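PDB 4FS7: uncharacterized protein from Bacteroides ovatus, which is of unknown function but, as an extracellular leucine-rich repeat protein of the BspA type, probably binds other proteins. Local coordinates for residues V44-V49 against A65-C70; N12-H17 against D58-G63; I144-G149 against E156-C161. All coordinates share one frame; numbering follows the deposited sequence. Where two conformers were deposited one is given.

Contact 1. Residues V44-V49 against A65-C70; sequences VNIPPV and AAFQGC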
loop_
_atom_site.group_PDB
_atom_site.type_symbol
_atom_site.label_atom_id
_atom_site.label_comp_id
_atom_site.label_asym_id
_atom_site.label_seq_id
_atom_site.Cartn_x
_atom_site.Cartn_y
_atom_site.Cartn_z
ATOM N N VAL A 44 11.317 -32.677 8.604
ATOM C CA VAL A 44 10.330 -33.541 7.953
ATOM C C VAL A 44 10.874 -33.903 6.594
ATOM O O VAL A 44 11.039 -33.051 5.719
ATOM C CB VAL A 44 8.979 -32.856 7.814
ATOM C CG1 VAL A 44 7.955 -33.718 7.068
ATOM C CG2 VAL A 44 8.431 -32.500 9.186
ATOM N N ASN A 45 11.177 -35.184 6.408
ATOM C CA ASN A 45 11.804 -35.654 5.211
ATOM C C ASN A 45 10.799 -36.431 4.359
ATOM O O ASN A 45 10.535 -37.612 4.645
ATOM C CB ASN A 45 12.991 -36.513 5.605
ATOM C CG ASN A 45 14.042 -36.505 4.579
ATOM O OD1 ASN A 45 13.741 -36.506 3.369
ATOM N ND2 ASN A 45 15.313 -36.464 5.022
ATOM N N ILE A 46 10.182 -35.796 3.357
ATOM C CA ILE A 46 9.108 -36.430 2.636
ATOM C C ILE A 46 9.702 -37.320 1.526
ATOM O O ILE A 46 10.418 -36.828 0.659
ATOM C CB ILE A 46 8.144 -35.392 1.996
ATOM C CG1 ILE A 46 7.500 -34.493 3.074
ATOM C CG2 ILE A 46 7.116 -36.079 1.114
ATOM C CD1 ILE A 46 6.763 -33.278 2.522
ATOM N N PRO A 47 9.380 -38.619 1.528
ATOM C CA PRO A 47 9.926 -39.498 0.484
ATOM C C PRO A 47 9.137 -39.358 -0.824
ATOM O O PRO A 47 7.957 -38.941 -0.830
ATOM C CB PRO A 47 9.757 -40.876 1.108
ATOM C CG PRO A 47 8.476 -40.751 1.910
ATOM C CD PRO A 47 8.561 -39.367 2.495
ATOM N N PRO A 48 9.735 -39.787 -1.950
ATOM C CA PRO A 48 9.042 -39.734 -3.242
ATOM C C PRO A 48 8.082 -40.891 -3.480
ATOM O O PRO A 48 7.191 -40.799 -4.343
ATOM C CB PRO A 48 10.186 -39.798 -4.246
ATOM C CG PRO A 48 11.283 -40.502 -3.524
ATOM C CD PRO A 48 11.173 -40.071 -2.116
ATOM N N VAL A 49 8.285 -41.972 -2.723
ATOM C CA VAL A 49 7.529 -43.231 -2.852
ATOM C C VAL A 49 7.349 -43.815 -1.468
ATOM O O VAL A 49 8.274 -43.759 -0.645
ATOM C CB VAL A 49 8.249 -44.273 -3.776
ATOM C CG1 VAL A 49 7.435 -45.562 -3.855
ATOM C CG2 VAL A 49 8.481 -43.744 -5.136
ATOM N N ALA A 65 -3.844 -27.608 3.781
ATOM C CA ALA A 65 -3.568 -27.427 5.199
ATOM C C ALA A 65 -2.776 -28.573 5.846
ATOM O O ALA A 65 -2.855 -28.769 7.048
ATOM C CB ALA A 65 -4.877 -27.131 5.991
ATOM N N ALA A 66 -1.916 -29.249 5.073
ATOM C CA ALA A 66 -1.307 -30.469 5.595
ATOM C C ALA A 66 -0.470 -30.224 6.851
ATOM O O ALA A 66 -0.565 -30.976 7.841
ATOM C CB ALA A 66 -0.449 -31.128 4.502
ATOM N N PHE A 67 0.309 -29.138 6.847
ATOM C CA PHE A 67 1.182 -28.806 7.973
ATOM C C PHE A 67 0.715 -27.544 8.732
ATOM O O PHE A 67 1.479 -26.950 9.489
ATOM C CB PHE A 67 2.641 -28.644 7.554
ATOM C CG PHE A 67 3.252 -29.899 7.014
ATOM C CD1 PHE A 67 3.781 -30.855 7.858
ATOM C CD2 PHE A 67 3.249 -30.125 5.648
ATOM C CE1 PHE A 67 4.334 -32.013 7.313
ATOM C CE2 PHE A 67 3.763 -31.249 5.109
ATOM C CZ PHE A 67 4.323 -32.210 5.942
ATOM N N GLN A 68 -0.538 -27.162 8.532
ATOM C CA GLN A 68 -1.083 -25.954 9.161
ATOM C C GLN A 68 -0.945 -26.035 10.683
ATOM O O GLN A 68 -1.357 -27.035 11.313
ATOM C CB GLN A 68 -2.532 -25.783 8.754
ATOM C CG GLN A 68 -3.237 -24.610 9.368
ATOM C CD GLN A 68 -4.668 -24.500 8.897
ATOM O OE1 GLN A 68 -5.449 -25.437 9.035
ATOM N NE2 GLN A 68 -5.031 -23.346 8.352
ATOM N N GLY A 69 -0.318 -25.016 11.276
ATOM C CA GLY A 69 -0.144 -24.949 12.722
ATOM C C GLY A 69 0.944 -25.818 13.302
ATOM O O GLY A 69 1.012 -25.967 14.512
ATOM N N CYS A 70 1.799 -26.389 12.465
ATOM C CA CYS A 70 2.904 -27.233 12.939
ATOM C C CYS A 70 4.071 -26.352 13.359
ATOM O O CYS A 70 5.079 -26.251 12.676
ATOM C CB CYS A 70 3.325 -28.231 11.856
ATOM S SG CYS A 70 2.083 -29.487 11.428
#
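The outer end of the Phe67 ring meets Val44, whose CG1 lies 4.0 Å from Phe67 CE1 and almost as near to CZ. This is core packing of a leucine-rich repeat solenoid: 44-49 leaves the short strand 42-45 through the Ile-Pro step familiar from BspA-type repeats, and 65-70 carries the matching Ala-Phe-x-Gly-Cys bend between strands 55-62 and 73-77. The two side chains approach from opposite directions, and the ring meets the methyl obliquely. CG1 of Val44 is the branch anti to the backbone N (chi1 177°), and this carries it to the CE1-CZ end of the ring. Ile46, two residues on and pointing to the same interior, brings the tip of its extended chain to the ring as well, with CD1 4.3 Å from Phe67 CZ. The distal end of the phenylalanine is thus shared by two aliphatic groups, the valine being the closer.

Two consecutive beta turns present the ring. A type I turn runs from Ala65 to Gln68 and is closed by Gln68 N to Ala65 O at 3.2 Å; a type II turn follows from Phe67 to Cys70, with Gly69 at its positive-phi position. Phe67 belongs to both, so the backbone reverses around it while its side chain is directed inward, CG anti to the carbonyl carbon (chi1 -64°). All three touching residues are buried. The contact joins the exit of strand 42-45, where Val44 pairs through its backbone with Glu75 and Lys77 of the next parallel strand, to the loop before 73-77, and Val22 and Leu25 of strand 19-25 in the N-terminal sheet pack on the same ring. The second turn is closed by Cys70 N, which donates to Phe67 O at 3.0 Å.

Contact 2. Residues N12-H17 against D58-G63; sequences NFTKEH and DVVSIG
Thr14 is the first residue of 12-17 to meet 58-63, and its two branches take different partners. OG1 lies 4.5 Å from Val60 CG2, while the methyl CG2 approaches Ser61 OG at 4.4 Å; both are loose, grazing contacts. With chi1 at 44°, OG1 sits between the backbone N and the carbonyl carbon, and it is hydrogen-bonded to the hydroxyl of Thr19 on strand 19-25. Glu16 follows with a fully extended chain that brings OE1 to 4.8 Å from Val60 CG2; the same oxygen forms a salt bridge with Arg83, whose side chain also lies against Val60. At His17 it is the backbone that matters. A water lies 3.0 Å from His17 O and 2.8 Å from Asp58 OD2, placed to donate to both, although other acceptors nearby compete for its protons.

The distance between the segments follows from the sheet. Strand 19-25 runs between them, antiparallel to 9-13 and parallel to 55-62, so 12-17 and 58-63 are second neighbours across it, and Asp58 and Val60 bond their backbones to Val20. Glu16 OE2 and Asp58 OD2 stand 6.8 Å apart, like charges that Arg83 probably moderates. The chemistry is that of a hydrated surface, where methyl groups graze hydroxyls and water rather than a direct bond bridges the polar ends.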
loop_
_atom_site.group_PDB
_atom_site.type_symbol
_atom_site.label_atom_id
_atom_site.label_comp_id
_atom_site.label_asym_id
_atom_site.label_seq_id
_atom_site.Cartn_x
_atom_site.Cartn_y
_atom_site.Cartn_z
ATOM N N ASN A 12 -2.835 -39.475 2.453
ATOM C CA ASN A 12 -4.152 -39.759 1.931
ATOM C C ASN A 12 -4.058 -40.228 0.476
ATOM O O ASN A 12 -3.295 -39.674 -0.309
ATOM C CB ASN A 12 -5.083 -38.541 1.973
ATOM C CG ASN A 12 -5.405 -38.073 3.366
ATOM O OD1 ASN A 12 -5.024 -38.670 4.350
ATOM N ND2 ASN A 12 -6.028 -36.899 3.444
ATOM N N PHE A 13 -4.840 -41.233 0.115
ATOM C CA PHE A 13 -4.951 -41.615 -1.291
ATOM C C PHE A 13 -5.567 -40.484 -2.110
ATOM O O PHE A 13 -6.484 -39.773 -1.635
ATOM C CB PHE A 13 -5.766 -42.903 -1.465
ATOM C CG PHE A 13 -5.185 -44.063 -0.730
ATOM C CD1 PHE A 13 -3.981 -44.606 -1.133
ATOM C CD2 PHE A 13 -5.805 -44.580 0.385
ATOM C CE1 PHE A 13 -3.397 -45.652 -0.452
ATOM C CE2 PHE A 13 -5.237 -45.629 1.087
ATOM C CZ PHE A 13 -4.012 -46.169 0.667
ATOM N N THR A 14 -5.035 -40.298 -3.313
ATOM C CA THR A 14 -5.531 -39.313 -4.280
ATOM C C THR A 14 -6.055 -40.016 -5.533
ATOM O O THR A 14 -5.797 -41.212 -5.741
ATOM C CB THR A 14 -4.484 -38.164 -4.578
ATOM O OG1 THR A 14 -3.145 -38.671 -4.773
ATOM C CG2 THR A 14 -4.451 -37.184 -3.401
ATOM N N LYS A 15 -6.831 -39.295 -6.342
ATOM C CA LYS A 15 -7.613 -39.932 -7.410
ATOM C C LYS A 15 -6.738 -40.614 -8.467
ATOM O O LYS A 15 -7.118 -41.663 -9.001
ATOM C CB LYS A 15 -8.550 -38.913 -8.081
ATOM C CG LYS A 15 -9.454 -39.508 -9.180
ATOM N N GLU A 16 -5.595 -40.017 -8.798
ATOM C CA GLU A 16 -4.701 -40.594 -9.790
ATOM C C GLU A 16 -4.186 -41.959 -9.324
ATOM O O GLU A 16 -3.741 -42.122 -8.165
ATOM C CB GLU A 16 -3.534 -39.646 -10.101
ATOM C CG GLU A 16 -2.652 -40.092 -11.271
ATOM C CD GLU A 16 -1.486 -39.150 -11.519
ATOM O OE1 GLU A 16 -1.535 -38.018 -11.005
ATOM O OE2 GLU A 16 -0.518 -39.536 -12.215
ATOM N N HIS A 17 -4.249 -42.940 -10.234
ATOM C CA HIS A 17 -3.828 -44.306 -9.940
ATOM C C HIS A 17 -2.422 -44.332 -9.384
ATOM O O HIS A 17 -1.466 -43.748 -9.974
ATOM C CB HIS A 17 -3.885 -45.213 -11.187
ATOM C CG HIS A 17 -3.377 -46.603 -10.930
ATOM N ND1 HIS A 17 -2.089 -46.997 -11.235
ATOM C CD2 HIS A 17 -3.969 -47.680 -10.355
ATOM C CE1 HIS A 17 -1.914 -48.257 -10.876
ATOM N NE2 HIS A 17 -3.040 -48.697 -10.340
ATOM N N ASP A 58 3.243 -43.247 -5.402
ATOM C CA ASP A 58 4.046 -42.060 -5.676
ATOM C C ASP A 58 3.486 -40.887 -4.888
ATOM O O ASP A 58 2.282 -40.673 -4.902
ATOM C CB ASP A 58 3.976 -41.778 -7.169
ATOM C CG ASP A 58 4.643 -42.892 -7.993
ATOM O OD1 ASP A 58 5.819 -43.246 -7.715
ATOM O OD2 ASP A 58 3.962 -43.460 -8.875
ATOM N N VAL A 59 4.377 -40.157 -4.226
ATOM C CA VAL A 59 4.015 -38.998 -3.425
ATOM C C VAL A 59 4.060 -37.769 -4.353
ATOM O O VAL A 59 5.141 -37.257 -4.642
ATOM C CB VAL A 59 4.962 -38.883 -2.229
ATOM C CG1 VAL A 59 4.559 -37.685 -1.329
ATOM C CG2 VAL A 59 5.016 -40.192 -1.385
ATOM N N VAL A 60 2.886 -37.326 -4.806
ATOM C CA VAL A 60 2.795 -36.347 -5.869
ATOM C C VAL A 60 2.233 -34.993 -5.467
ATOM O O VAL A 60 2.226 -34.079 -6.273
ATOM C CB VAL A 60 2.027 -36.901 -7.081
ATOM C CG1 VAL A 60 2.707 -38.178 -7.575
ATOM C CG2 VAL A 60 0.551 -37.141 -6.769
ATOM N N SER A 61 1.800 -34.854 -4.221
ATOM C CA SER A 61 1.227 -33.595 -3.781
ATOM C C SER A 61 1.340 -33.489 -2.270
ATOM O O SER A 61 1.497 -34.481 -1.545
ATOM C CB SER A 61 -0.213 -33.412 -4.247
ATOM O OG SER A 61 -1.041 -34.398 -3.722
ATOM N N ILE A 62 1.205 -32.246 -1.799
ATOM C CA ILE A 62 1.018 -31.933 -0.384
ATOM C C ILE A 62 -0.393 -31.398 -0.261
ATOM O O ILE A 62 -0.797 -30.497 -1.005
ATOM C CB ILE A 62 2.088 -30.956 0.157
ATOM C CG1 ILE A 62 3.472 -31.630 0.085
ATOM C CG2 ILE A 62 1.760 -30.526 1.604
ATOM C CD1 ILE A 62 4.574 -30.727 0.366
ATOM N N GLY A 63 -1.150 -31.980 0.659
ATOM C CA GLY A 63 -2.550 -31.656 0.775
ATOM C C GLY A 63 -2.860 -30.281 1.369
ATOM O O GLY A 63 -2.037 -29.659 2.024
HETATM O O HOH W 1 1.498 -43.386 -10.124
#

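Contact 3. Residues I144-G149 against E156-C161; sequences ITIPEG and EAFATC
Buried apolar packing joins 144-149 and 156-161 within one BspA-type leucine-rich repeat region, where a phenylalanine from a double turn packs its outer ring carbons against two isoleucines. Ile144 crosses the Phe158 ring obliquely: CD1 lies 3.7 Å from Phe158 CE1, and CG2 comes to 4.1 Å from the same ring carbon, so both ends of the branched chain touch it. Ile144 CG1 is anti to the backbone N (chi1 -165°), which sends CD1 out to the ring. Ile146 and Phe158 point toward each other from opposite directions, and in one of the two Ile146 conformers CD1 is, tentatively, 3.8 Å from Phe158 CZ.

Phe158 stands where a type I turn, Glu156 to Ala159, passes into a type II turn ending at Cys161. The first is closed by Ala159 N donating to Glu156 O at 3.1 Å; the closing bond of the second is weak. Thr160 OG1 donates to Ala159 O from above the carbonyl plane.

The Phe136 ring lies nearly parallel to that of Phe158. No helices flank the site: the Ile144 backbone bonds to Tyr166 and Ser168 of the parallel strand 166-168, and Ile146 packs on Ile131 of strand 130-131.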
loop_
_atom_site.group_PDB
_atom_site.type_symbol
_atom_site.label_atom_id
_atom_site.label_comp_id
_atom_site.label_asym_id
_atom_site.label_seq_id
_atom_site.Cartn_x
_atom_site.Cartn_y
_atom_site.Cartn_z
ATOM N N ILE A 144 13.454 -11.674 -2.460
ATOM C CA ILE A 144 12.745 -12.667 -3.278
ATOM C C ILE A 144 12.728 -12.245 -4.752
ATOM O O ILE A 144 12.538 -11.051 -5.072
ATOM C CB ILE A 144 11.317 -12.964 -2.766
ATOM C CG1 ILE A 144 10.790 -14.260 -3.424
ATOM C CG2 ILE A 144 10.423 -11.766 -2.991
ATOM C CD1 ILE A 144 9.553 -14.801 -2.862
ATOM N N THR A 145 13.009 -13.218 -5.621
ATOM C CA THR A 145 12.886 -13.030 -7.056
ATOM C C THR A 145 11.701 -13.804 -7.598
ATOM O O THR A 145 11.557 -15.027 -7.356
ATOM C CB THR A 145 14.200 -13.428 -7.749
ATOM O OG1 THR A 145 15.240 -12.570 -7.273
ATOM C CG2 THR A 145 14.096 -13.308 -9.275
ATOM N N ILE A 146 10.808 -13.088 -8.256
ATOM C CA ILE A 146 9.582 -13.680 -8.828
ATOM C C ILE A 146 9.860 -14.048 -10.272
ATOM O O ILE A 146 10.227 -13.193 -11.048
ATOM C CB ILE A 146 8.363 -12.696 -8.854
ATOM C CG1 ILE A 146 8.111 -12.042 -7.490
ATOM C CG2 ILE A 146 7.090 -13.413 -9.369
ATOM C CD1 ILE A 146 7.926 -13.008 -6.314
ATOM N N PRO A 147 9.713 -15.338 -10.641
ATOM C CA PRO A 147 9.977 -15.772 -12.002
ATOM C C PRO A 147 9.171 -14.994 -13.058
ATOM O O PRO A 147 8.027 -14.565 -12.798
ATOM C CB PRO A 147 9.584 -17.264 -11.951
ATOM C CG PRO A 147 9.845 -17.687 -10.591
ATOM C CD PRO A 147 9.427 -16.497 -9.772
ATOM N N GLU A 148 9.759 -14.837 -14.238
ATOM C CA GLU A 148 9.209 -13.995 -15.306
ATOM C C GLU A 148 7.824 -14.405 -15.745
ATOM O O GLU A 148 7.058 -13.603 -16.228
ATOM C CB GLU A 148 10.171 -13.944 -16.517
ATOM C CG GLU A 148 10.230 -15.190 -17.410
ATOM C CD GLU A 148 11.278 -15.106 -18.521
ATOM O OE1 GLU A 148 11.215 -14.172 -19.375
ATOM O OE2 GLU A 148 12.170 -15.987 -18.513
ATOM N N GLY A 149 7.528 -15.699 -15.639
ATOM C CA GLY A 149 6.257 -16.220 -16.056
ATOM C C GLY A 149 5.114 -16.144 -15.088
ATOM O O GLY A 149 4.033 -16.608 -15.421
ATOM N N GLU A 156 -2.042 -8.971 -0.803
ATOM C CA GLU A 156 -1.318 -9.152 0.454
ATOM C C GLU A 156 -0.347 -10.348 0.418
ATOM O O GLU A 156 0.054 -10.846 1.481
ATOM C CB GLU A 156 -2.267 -9.247 1.652
ATOM C CG GLU A 156 -2.956 -7.911 1.966
ATOM C CD GLU A 156 -3.677 -7.878 3.289
ATOM O OE1 GLU A 156 -3.451 -8.740 4.166
ATOM O OE2 GLU A 156 -4.504 -6.961 3.477
ATOM N N ALA A 157 0.152 -10.710 -0.760
ATOM C CA ALA A 157 1.022 -11.893 -0.842
ATOM C C ALA A 157 2.306 -11.747 -0.044
ATOM O O ALA A 157 2.815 -12.744 0.460
ATOM C CB ALA A 157 1.325 -12.229 -2.306
ATOM N N PHE A 158 2.824 -10.515 0.082
ATOM C CA PHE A 158 4.043 -10.227 0.813
ATOM C C PHE A 158 3.779 -9.252 1.950
ATOM O O PHE A 158 4.689 -8.567 2.425
ATOM C CB PHE A 158 5.139 -9.719 -0.132
ATOM C CG PHE A 158 5.521 -10.746 -1.141
ATOM C CD1 PHE A 158 6.331 -11.792 -0.746
ATOM C CD2 PHE A 158 5.034 -10.715 -2.445
ATOM C CE1 PHE A 158 6.683 -12.810 -1.617
ATOM C CE2 PHE A 158 5.398 -11.734 -3.336
ATOM C CZ PHE A 158 6.198 -12.771 -2.888
ATOM N N ALA A 159 2.536 -9.153 2.397
ATOM C CA ALA A 159 2.239 -8.222 3.503
ATOM C C ALA A 159 2.970 -8.657 4.775
ATOM O O ALA A 159 3.092 -9.872 5.049
ATOM C CB ALA A 159 0.749 -8.142 3.757
ATOM N N THR A 160 3.451 -7.679 5.551
ATOM C CA THR A 160 4.102 -7.905 6.837
ATOM C C THR A 160 5.355 -8.737 6.680
ATOM O O THR A 160 5.801 -9.342 7.652
ATOM C CB THR A 160 3.139 -8.425 7.940
ATOM O OG1 THR A 160 2.854 -9.797 7.778
ATOM C CG2 THR A 160 1.850 -7.690 7.941
ATOM N N CYS A 161 6.010 -8.688 5.532
ATOM C CA CYS A 161 7.332 -9.278 5.364
ATOM C C CYS A 161 8.349 -8.224 5.843
ATOM O O CYS A 161 8.856 -7.385 5.078
ATOM C CB CYS A 161 7.552 -9.690 3.928
ATOM S SG CYS A 161 6.514 -11.115 3.439
#

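Contacts 1 and 3 are the same arrangement at two points of the solenoid, each setting two aliphatic side chains of an x-x-Ile-Pro segment against the phenylalanine of a double turn. In contact 3 six residues separate the segments; in contact 1 there are fifteen, because strands 49-52 and 55-62 intervene. Their centres are 23 Å apart and they do not touch. Contact 2 lies at the N-terminal end and adjoins contact 1, with centres 13 Å apart: Pro48 O is 2.9 Å from Val59 N, a probable hydrogen bond, and Ile46 CG2 packs on Val59 CG1. Contact 2 stays about 17 Å from contact 3 between nearest atoms.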